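Local coordinates for endoglucanase E (Clostridium thermocellum, PDB 2WAO), which is a cellulase of plant cell-wall degradation whose C-terminal family 2 carbohydrate esterase domain binds cellohexaose and probably removes acetyl groups from polysaccharides, at residues 67-71 against 72-76; 143-146 against 147-150; 198-202 against 203-207; 321-324 against 325-329. One frame throughout, in Å; residues are numbered along the deposited sequence.

Contact 1 (67-71 against 72-76); sequences FSVNA and TTSTV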
# COMPACT_ATOMS: atom_id res chain seq x y z
N PHE A 67 -13.32 -9.65 -7.18
CA PHE A 67 -14.35 -10.40 -6.43
C PHE A 67 -14.16 -10.19 -4.96
O PHE A 67 -13.06 -9.83 -4.52
CB PHE A 67 -14.30 -11.90 -6.77
CG PHE A 67 -13.00 -12.56 -6.36
CD1 PHE A 67 -12.88 -13.15 -5.12
CD2 PHE A 67 -11.88 -12.55 -7.24
CE1 PHE A 67 -11.66 -13.77 -4.73
CE2 PHE A 67 -10.68 -13.16 -6.85
CZ PHE A 67 -10.56 -13.75 -5.61
N SER A 68 -15.21 -10.38 -4.18
CA SER A 68 -15.08 -10.20 -2.76
C SER A 68 -15.20 -11.51 -2.05
O SER A 68 -15.86 -12.44 -2.55
CB SER A 68 -16.18 -9.29 -2.19
OG SER A 68 -17.46 -9.78 -2.56
N VAL A 69 -14.60 -11.57 -0.87
CA VAL A 69 -14.86 -12.63 0.08
C VAL A 69 -15.21 -11.92 1.38
O VAL A 69 -14.38 -11.22 1.97
CB VAL A 69 -13.68 -13.61 0.24
CG1 VAL A 69 -14.04 -14.70 1.30
CG2 VAL A 69 -13.32 -14.28 -1.09
N ASN A 70 -16.46 -12.08 1.82
CA ASN A 70 -17.00 -11.24 2.90
C ASN A 70 -17.34 -12.01 4.19
O ASN A 70 -18.35 -12.75 4.25
CB ASN A 70 -18.19 -10.38 2.39
CG ASN A 70 -18.65 -9.33 3.42
OD1 ASN A 70 -18.11 -9.25 4.52
ND2 ASN A 70 -19.66 -8.52 3.07
N ALA A 71 -16.48 -11.87 5.20
CA ALA A 71 -16.71 -12.42 6.56
C ALA A 71 -17.06 -13.91 6.52
O ALA A 71 -18.03 -14.36 7.17
CB ALA A 71 -17.77 -11.63 7.31
N THR A 72 -16.27 -14.65 5.74
CA THR A 72 -16.56 -16.05 5.43
C THR A 72 -15.32 -16.73 4.87
O THR A 72 -14.27 -16.09 4.69
CB THR A 72 -17.70 -16.18 4.39
OG1 THR A 72 -18.28 -17.49 4.43
CG2 THR A 72 -17.26 -15.82 2.96
N THR A 73 -15.45 -18.03 4.64
CA THR A 73 -14.43 -18.82 3.95
C THR A 73 -15.07 -19.29 2.66
O THR A 73 -16.15 -19.91 2.69
CB THR A 73 -14.00 -20.04 4.81
OG1 THR A 73 -13.37 -19.56 6.01
CG2 THR A 73 -13.03 -20.93 4.04
N SER A 74 -14.42 -19.01 1.51
CA SER A 74 -14.94 -19.46 0.23
C SER A 74 -13.85 -19.98 -0.71
O SER A 74 -12.74 -19.44 -0.74
CB SER A 74 -15.66 -18.31 -0.51
OG SER A 74 -16.63 -17.69 0.31
N THR A 75 -14.21 -20.99 -1.49
CA THR A 75 -13.41 -21.44 -2.61
C THR A 75 -13.93 -20.74 -3.85
O THR A 75 -15.13 -20.78 -4.15
CB THR A 75 -13.44 -22.97 -2.76
OG1 THR A 75 -12.96 -23.53 -1.52
CG2 THR A 75 -12.52 -23.40 -3.90
N VAL A 76 -13.02 -20.07 -4.53
CA VAL A 76 -13.30 -19.21 -5.65
C VAL A 76 -12.52 -19.73 -6.84
O VAL A 76 -11.32 -19.96 -6.74
CB VAL A 76 -12.83 -17.74 -5.30
CG1 VAL A 76 -12.87 -16.85 -6.53
CG2 VAL A 76 -13.71 -17.16 -4.20
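V69 and T72 meet where strand 62-70 gives way to a tight corner, and they illustrate how two successive strands can be packed together without any hydrogen bond between the two segments. T72 has the largest share of its surface against the other segment. Its methyl CG2 lies in the gap between its own N and C, with OG1 trans to N (chi1 -160°), and this brings CG2 to 3.8 Å from V69 CG1 and 3.5 Å from N70 O. The two side chains cross at about a right angle, and V69 CG1 also rests 3.7 Å from T72 O. A71, with positive phi, and T72 turn the corner.

Beyond it the strands run at 154° to each other, their axes no closer than 7.3 Å, and across the gap they meet mainly through side chains. V69 CG2 reaches V76 CG2 at 4.3 Å, while V76 CG1 sits over one face of the F67 ring, 3.9 Å from its centroid and 15° off the normal, in a CH-pi contact displaced toward the rim. The backbones pair with others: F67 and V69 with F55 and N53, T72 and S74 with S49 and I47. Both F67 and V69 also touch I47. Such a link, in which consecutive strands enter different sheets and face each other through their side chains, is a beta-arch, typical of the beta-sandwich fold expected of this N-terminal domain.

Contact 2 (143-146 against 147-150); sequences KEQS and FTPK. With BGC (beta-D-glucopyranose), chain B.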
# COMPACT_ATOMS: atom_id res chain seq x y z
N LYS A 143 -17.31 12.51 -5.90
CA LYS A 143 -16.77 12.96 -4.60
C LYS A 143 -17.82 12.96 -3.48
O LYS A 143 -17.48 12.99 -2.30
CB LYS A 143 -16.13 14.34 -4.72
CG LYS A 143 -17.11 15.46 -5.05
CD LYS A 143 -16.39 16.70 -5.52
CE LYS A 143 -17.44 17.81 -5.73
NZ LYS A 143 -16.82 18.89 -6.52
N GLU A 144 -19.09 12.90 -3.86
CA GLU A 144 -20.21 12.90 -2.91
C GLU A 144 -20.43 11.54 -2.24
O GLU A 144 -21.09 11.44 -1.16
CB GLU A 144 -21.51 13.30 -3.63
CG GLU A 144 -21.80 14.79 -3.62
CD GLU A 144 -21.00 15.57 -4.64
OE1 GLU A 144 -20.69 15.00 -5.72
OE2 GLU A 144 -20.66 16.75 -4.35
N GLN A 145 -19.96 10.50 -2.91
CA GLN A 145 -20.18 9.13 -2.46
C GLN A 145 -19.22 8.79 -1.33
O GLN A 145 -18.01 9.13 -1.39
CB GLN A 145 -20.02 8.17 -3.63
CG GLN A 145 -20.32 6.69 -3.30
CD GLN A 145 -20.37 5.80 -4.53
OE1 GLN A 145 -19.48 4.98 -4.76
NE2 GLN A 145 -21.40 5.97 -5.34
N SER A 146 -19.74 8.13 -0.29
CA SER A 146 -18.87 7.71 0.80
C SER A 146 -18.16 6.37 0.49
O SER A 146 -18.41 5.73 -0.52
CB SER A 146 -19.65 7.64 2.09
OG SER A 146 -20.73 6.78 1.90
N PHE A 147 -17.25 5.99 1.39
CA PHE A 147 -16.42 4.82 1.20
C PHE A 147 -17.24 3.56 0.94
O PHE A 147 -18.16 3.24 1.71
CB PHE A 147 -15.56 4.60 2.44
CG PHE A 147 -14.64 3.42 2.33
CD1 PHE A 147 -13.45 3.54 1.59
CD2 PHE A 147 -14.93 2.22 2.96
CE1 PHE A 147 -12.54 2.43 1.49
CE2 PHE A 147 -14.04 1.10 2.88
CZ PHE A 147 -12.86 1.21 2.13
N THR A 148 -16.85 2.84 -0.11
CA THR A 148 -17.30 1.44 -0.30
C THR A 148 -16.08 0.55 -0.57
O THR A 148 -15.19 0.90 -1.35
CB THR A 148 -18.34 1.32 -1.42
OG1 THR A 148 -17.74 1.55 -2.68
CG2 THR A 148 -19.50 2.36 -1.26
N PRO A 149 -16.00 -0.61 0.10
CA PRO A 149 -14.86 -1.54 -0.14
C PRO A 149 -14.66 -1.88 -1.62
O PRO A 149 -13.50 -1.96 -2.07
CB PRO A 149 -15.27 -2.78 0.63
CG PRO A 149 -16.05 -2.18 1.83
CD PRO A 149 -16.90 -1.12 1.15
N LYS A 150 -15.76 -2.05 -2.38
CA LYS A 150 -15.67 -2.43 -3.78
C LYS A 150 -14.89 -1.41 -4.60
O LYS A 150 -14.33 -1.77 -5.63
CB LYS A 150 -17.07 -2.60 -4.41
CG LYS A 150 -17.87 -1.28 -4.63
CD LYS A 150 -19.38 -1.57 -4.81
CE LYS A 150 -20.16 -0.34 -5.28
NZ LYS A 150 -20.02 0.71 -4.28
C2 BGC B . -12.02 6.96 8.85
C3 BGC B . -11.78 5.45 8.92
C4 BGC B . -12.88 4.67 8.19
C5 BGC B . -12.96 5.17 6.76
C6 BGC B . -13.95 4.37 5.91
C1 BGC B . -12.34 7.36 7.41
O2 BGC B . -10.91 7.70 9.34
O3 BGC B . -11.59 5.03 10.25
O4 BGC B . -12.55 3.30 8.15
O5 BGC B . -13.35 6.53 6.88
O6 BGC B . -15.26 4.83 6.12
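F147 follows S146 directly yet turns its side chain away from it to meet a glucose unit of the bound glycan, and no hydrogen bond joins the two halves of this loop. The loop lies between helices 131-134 and 158-165 of the GDSL-type (SGNH) hydrolase domain, and it shows how an irregular segment can lend one aromatic residue to a glycan pocket. With CG trans to the backbone N (chi1 -179°), the phenyl group is brought beside the sugar's hydroxymethyl arm, which approaches the ring obliquely: CG and CD2 of F147 each come 3.8 Å from C6 of the glucose, and F147 CB is 3.7 Å from its O6. The ring also meets that of Y136, another pocket residue, with the planes about 50° apart.

Next to F147 the S146 carbonyl O only packs on T148, lying 3.6 Å from T148 CG2 and 3.3 Å from T148 N, the latter at too poor an angle for a bond. T148 OG1 is hydrogen-bonded to E307. K150 keeps its chain extended as far as CE and then bends at the last torsion (chi4 -61°), carrying its NZ to donate a 2.9 Å hydrogen bond to T148 OG1.

Contact 3 (198-202 against 203-207); sequences YTLPY and SGVRW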
# COMPACT_ATOMS: atom_id res chain seq x y z
N TYR A 198 3.34 -3.79 13.08
CA TYR A 198 2.53 -5.02 13.00
C TYR A 198 2.39 -5.70 11.62
O TYR A 198 2.30 -5.04 10.58
CB TYR A 198 1.16 -4.84 13.68
CG TYR A 198 1.34 -4.60 15.16
CD1 TYR A 198 1.59 -5.66 16.03
CD2 TYR A 198 1.32 -3.30 15.67
CE1 TYR A 198 1.82 -5.44 17.39
CE2 TYR A 198 1.52 -3.05 17.01
CZ TYR A 198 1.78 -4.14 17.87
OH TYR A 198 2.00 -3.95 19.22
N THR A 199 2.42 -7.02 11.66
CA THR A 199 2.01 -7.85 10.51
C THR A 199 0.49 -7.80 10.43
O THR A 199 -0.07 -7.53 9.37
CB THR A 199 2.45 -9.31 10.69
OG1 THR A 199 3.87 -9.33 10.84
CG2 THR A 199 2.07 -10.13 9.47
N LEU A 200 -0.16 -8.11 11.56
CA LEU A 200 -1.61 -8.11 11.63
C LEU A 200 -1.98 -7.13 12.73
O LEU A 200 -1.92 -7.45 13.92
CB LEU A 200 -2.16 -9.52 11.92
CG LEU A 200 -1.61 -10.68 11.07
CD1 LEU A 200 -2.09 -12.01 11.67
CD2 LEU A 200 -2.00 -10.52 9.60
N PRO A 201 -2.27 -5.88 12.33
CA PRO A 201 -2.43 -4.80 13.30
C PRO A 201 -3.60 -4.99 14.27
O PRO A 201 -3.56 -4.46 15.38
CB PRO A 201 -2.61 -3.53 12.42
CG PRO A 201 -2.89 -4.00 11.05
CD PRO A 201 -2.37 -5.41 10.92
N TYR A 202 -4.63 -5.75 13.89
CA TYR A 202 -5.78 -5.92 14.79
C TYR A 202 -5.50 -6.92 15.89
O TYR A 202 -6.10 -6.87 16.96
CB TYR A 202 -7.01 -6.45 14.04
CG TYR A 202 -7.86 -5.39 13.39
CD1 TYR A 202 -8.09 -4.17 14.01
CD2 TYR A 202 -8.48 -5.63 12.17
CE1 TYR A 202 -8.88 -3.18 13.42
CE2 TYR A 202 -9.29 -4.65 11.56
CZ TYR A 202 -9.48 -3.43 12.22
OH TYR A 202 -10.25 -2.45 11.63
N SER A 203 -4.60 -7.86 15.61
CA SER A 203 -4.39 -8.97 16.52
C SER A 203 -3.03 -9.01 17.20
O SER A 203 -2.71 -9.96 17.93
CB SER A 203 -4.74 -10.30 15.84
OG SER A 203 -3.85 -10.58 14.80
N GLY A 204 -2.24 -7.98 16.97
CA GLY A 204 -0.99 -7.82 17.73
C GLY A 204 0.16 -8.72 17.30
O GLY A 204 1.04 -9.00 18.11
N VAL A 205 0.15 -9.18 16.05
CA VAL A 205 1.27 -10.03 15.55
C VAL A 205 2.35 -9.09 15.01
O VAL A 205 2.10 -8.39 14.03
CB VAL A 205 0.82 -11.03 14.48
CG1 VAL A 205 2.04 -11.80 13.87
CG2 VAL A 205 -0.19 -12.01 15.09
N ARG A 206 3.50 -9.05 15.67
CA ARG A 206 4.60 -8.14 15.33
C ARG A 206 5.34 -8.59 14.09
O ARG A 206 5.60 -9.78 13.93
CB ARG A 206 5.58 -8.03 16.48
CG ARG A 206 4.98 -7.24 17.61
CD ARG A 206 6.02 -6.72 18.58
NE ARG A 206 5.38 -5.72 19.42
CZ ARG A 206 5.64 -4.41 19.43
NH1 ARG A 206 6.59 -3.86 18.66
NH2 ARG A 206 4.95 -3.65 20.27
N TRP A 207 5.69 -7.62 13.26
CA TRP A 207 6.50 -7.84 12.03
C TRP A 207 8.00 -7.89 12.33
O TRP A 207 8.52 -7.09 13.12
CB TRP A 207 6.24 -6.68 11.06
CG TRP A 207 7.06 -6.72 9.84
CD1 TRP A 207 7.98 -5.78 9.44
CD2 TRP A 207 7.06 -7.75 8.82
NE1 TRP A 207 8.52 -6.15 8.25
CE2 TRP A 207 7.99 -7.35 7.84
CE3 TRP A 207 6.35 -8.97 8.65
CZ2 TRP A 207 8.25 -8.11 6.66
CZ3 TRP A 207 6.60 -9.74 7.50
CH2 TRP A 207 7.56 -9.30 6.51
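Segments 198-202 and 203-207 pair antiparallel, Y198 with R206 and L200 with V205, but not in simple register. The first is a non-hydrogen-bonded pair and the second a hydrogen-bonded one, so T199 is an extra residue on its side and forms a beta bulge. V205 O consequently receives two donors: T199 N at 2.8 Å and L200 N at 3.4 Å in a weak bond. L200 O is shared by three, S203 N at 3.2 Å and, weakly, G204 N and V205 N; the S203 donor comes from above the carbonyl plane, 55° out of it. A type I turn at P201-Y202 is followed by S203 and by G204 at positive phi, closing a four-residue hairpin loop with a G1 bulge at G204-V205, here within the GDSL-type esterase domain.

L200 and V205 project side by side, L200 CD1 touching V205 CG2 at 3.9 Å. Y198 and R206 lean across one another on the other side: R206 CG is 3.6 Å from Y198 CE1, and Y198 CZ lies over one face of the guanidinium, the planes being 58° apart. W207 holds its CG trans to the backbone N (chi1 175°), which brings the edge of the indole to T199 OG1, in the ring plane and 3.3 Å from CE3. S203 OG, hydrogen-bonded to E101, lies 3.5 Å from L200 CB.

Contact 4 (321-324 against 325-329); sequences ERLT and AEIKN. With FMT (formic acid), chain M.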
# COMPACT_ATOMS: atom_id res chain seq x y z
N GLU A 321 3.83 8.85 -11.92
CA GLU A 321 4.82 9.37 -12.90
C GLU A 321 5.85 10.25 -12.17
O GLU A 321 7.08 10.14 -12.44
CB GLU A 321 4.17 10.16 -14.06
CG GLU A 321 3.23 9.28 -14.92
CD GLU A 321 2.45 10.07 -15.98
OE1 GLU A 321 2.98 11.13 -16.40
OE2 GLU A 321 1.32 9.63 -16.39
N ARG A 322 5.38 11.13 -11.29
CA ARG A 322 6.24 12.02 -10.55
C ARG A 322 7.18 11.20 -9.64
O ARG A 322 8.42 11.38 -9.67
CB ARG A 322 5.42 13.04 -9.76
CG ARG A 322 6.26 13.96 -8.89
CD ARG A 322 5.41 15.03 -8.27
NE ARG A 322 4.62 15.77 -9.25
CZ ARG A 322 5.05 16.83 -9.93
NH1 ARG A 322 6.28 17.31 -9.74
NH2 ARG A 322 4.26 17.42 -10.81
N LEU A 323 6.60 10.30 -8.86
CA LEU A 323 7.36 9.56 -7.84
C LEU A 323 8.39 8.59 -8.49
O LEU A 323 9.52 8.40 -7.95
CB LEU A 323 6.42 8.81 -6.89
CG LEU A 323 7.11 7.96 -5.81
CD1 LEU A 323 7.91 8.91 -4.83
CD2 LEU A 323 6.09 7.11 -5.03
N THR A 324 7.99 7.99 -9.61
CA THR A 324 8.84 7.06 -10.37
C THR A 324 10.07 7.84 -10.79
O THR A 324 11.18 7.34 -10.62
CB THR A 324 8.08 6.40 -11.58
OG1 THR A 324 7.06 5.52 -11.06
CG2 THR A 324 9.04 5.53 -12.47
N ALA A 325 9.88 9.05 -11.34
CA ALA A 325 11.02 9.85 -11.82
C ALA A 325 11.95 10.26 -10.66
O ALA A 325 13.17 10.21 -10.82
CB ALA A 325 10.56 11.06 -12.64
N GLU A 326 11.40 10.65 -9.50
CA GLU A 326 12.20 10.98 -8.28
C GLU A 326 13.09 9.79 -7.81
O GLU A 326 14.30 9.91 -7.56
CB GLU A 326 11.24 11.37 -7.13
CG GLU A 326 10.45 12.71 -7.29
CD GLU A 326 11.33 13.99 -7.26
OE1 GLU A 326 12.46 13.96 -6.73
OE2 GLU A 326 10.86 15.02 -7.77
N ILE A 327 12.47 8.63 -7.70
CA ILE A 327 13.20 7.43 -7.26
C ILE A 327 14.25 7.02 -8.32
O ILE A 327 15.40 6.74 -7.96
CB ILE A 327 12.25 6.30 -6.93
CG1 ILE A 327 11.40 6.69 -5.72
CG2 ILE A 327 13.05 5.04 -6.61
CD1 ILE A 327 10.16 5.77 -5.53
N LYS A 328 13.89 7.07 -9.59
CA LYS A 328 14.86 6.75 -10.66
C LYS A 328 16.10 7.63 -10.55
O LYS A 328 17.22 7.14 -10.64
CB LYS A 328 14.26 6.94 -12.07
CG LYS A 328 13.45 5.77 -12.53
CD LYS A 328 12.96 6.01 -13.97
CE LYS A 328 12.31 4.73 -14.49
NZ LYS A 328 11.46 5.00 -15.72
N ASN A 329 15.88 8.94 -10.36
CA ASN A 329 16.92 9.95 -10.16
C ASN A 329 17.88 9.63 -9.01
O ASN A 329 19.12 9.63 -9.21
CB ASN A 329 16.29 11.31 -9.89
CG ASN A 329 17.34 12.44 -9.74
OD1 ASN A 329 17.41 13.13 -8.71
ND2 ASN A 329 18.11 12.66 -10.78
C FMT M . 0.57 14.49 -9.15
O1 FMT M . -0.24 14.97 -8.30
O2 FMT M . 1.84 14.43 -9.10
O HOH W 1 9.57 14.08 -10.64
O HOH W 2 8.51 16.65 -7.70
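Residues 321-329 form part of the long helix 313-331, the last of the GDSL-type hydrolase domain, and show how successive turns of a helix are linked by backbone bonds and by side chains four apart. The backbone ladder is regular: A325 N donates to E321 O, E326 N to R322 O, I327 N to L323 O at 3.0 Å, and K328 N to T324 O at 2.9 Å. Side chains four residues apart then make the lateral contacts.

Along one flank R322 and E326 are opposite charges whose closest charged atoms, NH1 and OE2, are 5.5 Å apart, so they form no direct salt bridge. One water spans them, accepting from R322 NH1 and donating to E326 OE2, and another ties the same OE2 to R322 O, so that two waters bind one carboxylate oxygen. The bend of the R322 chain at chi3 (-54°) turns NE to donate a 3.1 Å hydrogen bond, 158° at the hydrogen, to O2 of a formic acid molecule, probably from the crystallisation liquor; this O2 lies at the guanidinium edge, in its plane.

L323 and I327 make an apolar pair, L323 CG meeting I327 CD1 at 3.8 Å as the two side chains cross obliquely. On a separate flank T324 and K328 run alongside each other, with T324 CG2 3.9 Å from K328 CE, while T324 OG1 is hydrogen-bonded to A320 O and to N165.

L323, T324 and I327 all rest on T162 of helix 158-165; L323 and I327 also reach V218 and V216 of strand 216-220, and R322 and E326 lean on V294 of strand 291-295.

The four contacts follow one another along the chain without interleaving. Contact 1 belongs to the N-terminal, probably beta-sandwich, domain, where strands 62-70 and 73-79 lie in separate antiparallel sheets; in the GDSL-type domain contact 2 is a loop, contact 3 a short hairpin, and contact 4 lies on the last helix, beside the parallel sheet. Contact 2 comes within about 7 Å of contact 1 (nearest atoms), and its P149 and K150 touch strand 52-59, bridging the domains. It supplies a glycan-pocket residue, and contact 3, about 10 Å from it at nearest atoms, lies close to the glycan. Contacts 1 and 4, centres about 37 Å apart across the chain's centre, belong to the framework of the two domains.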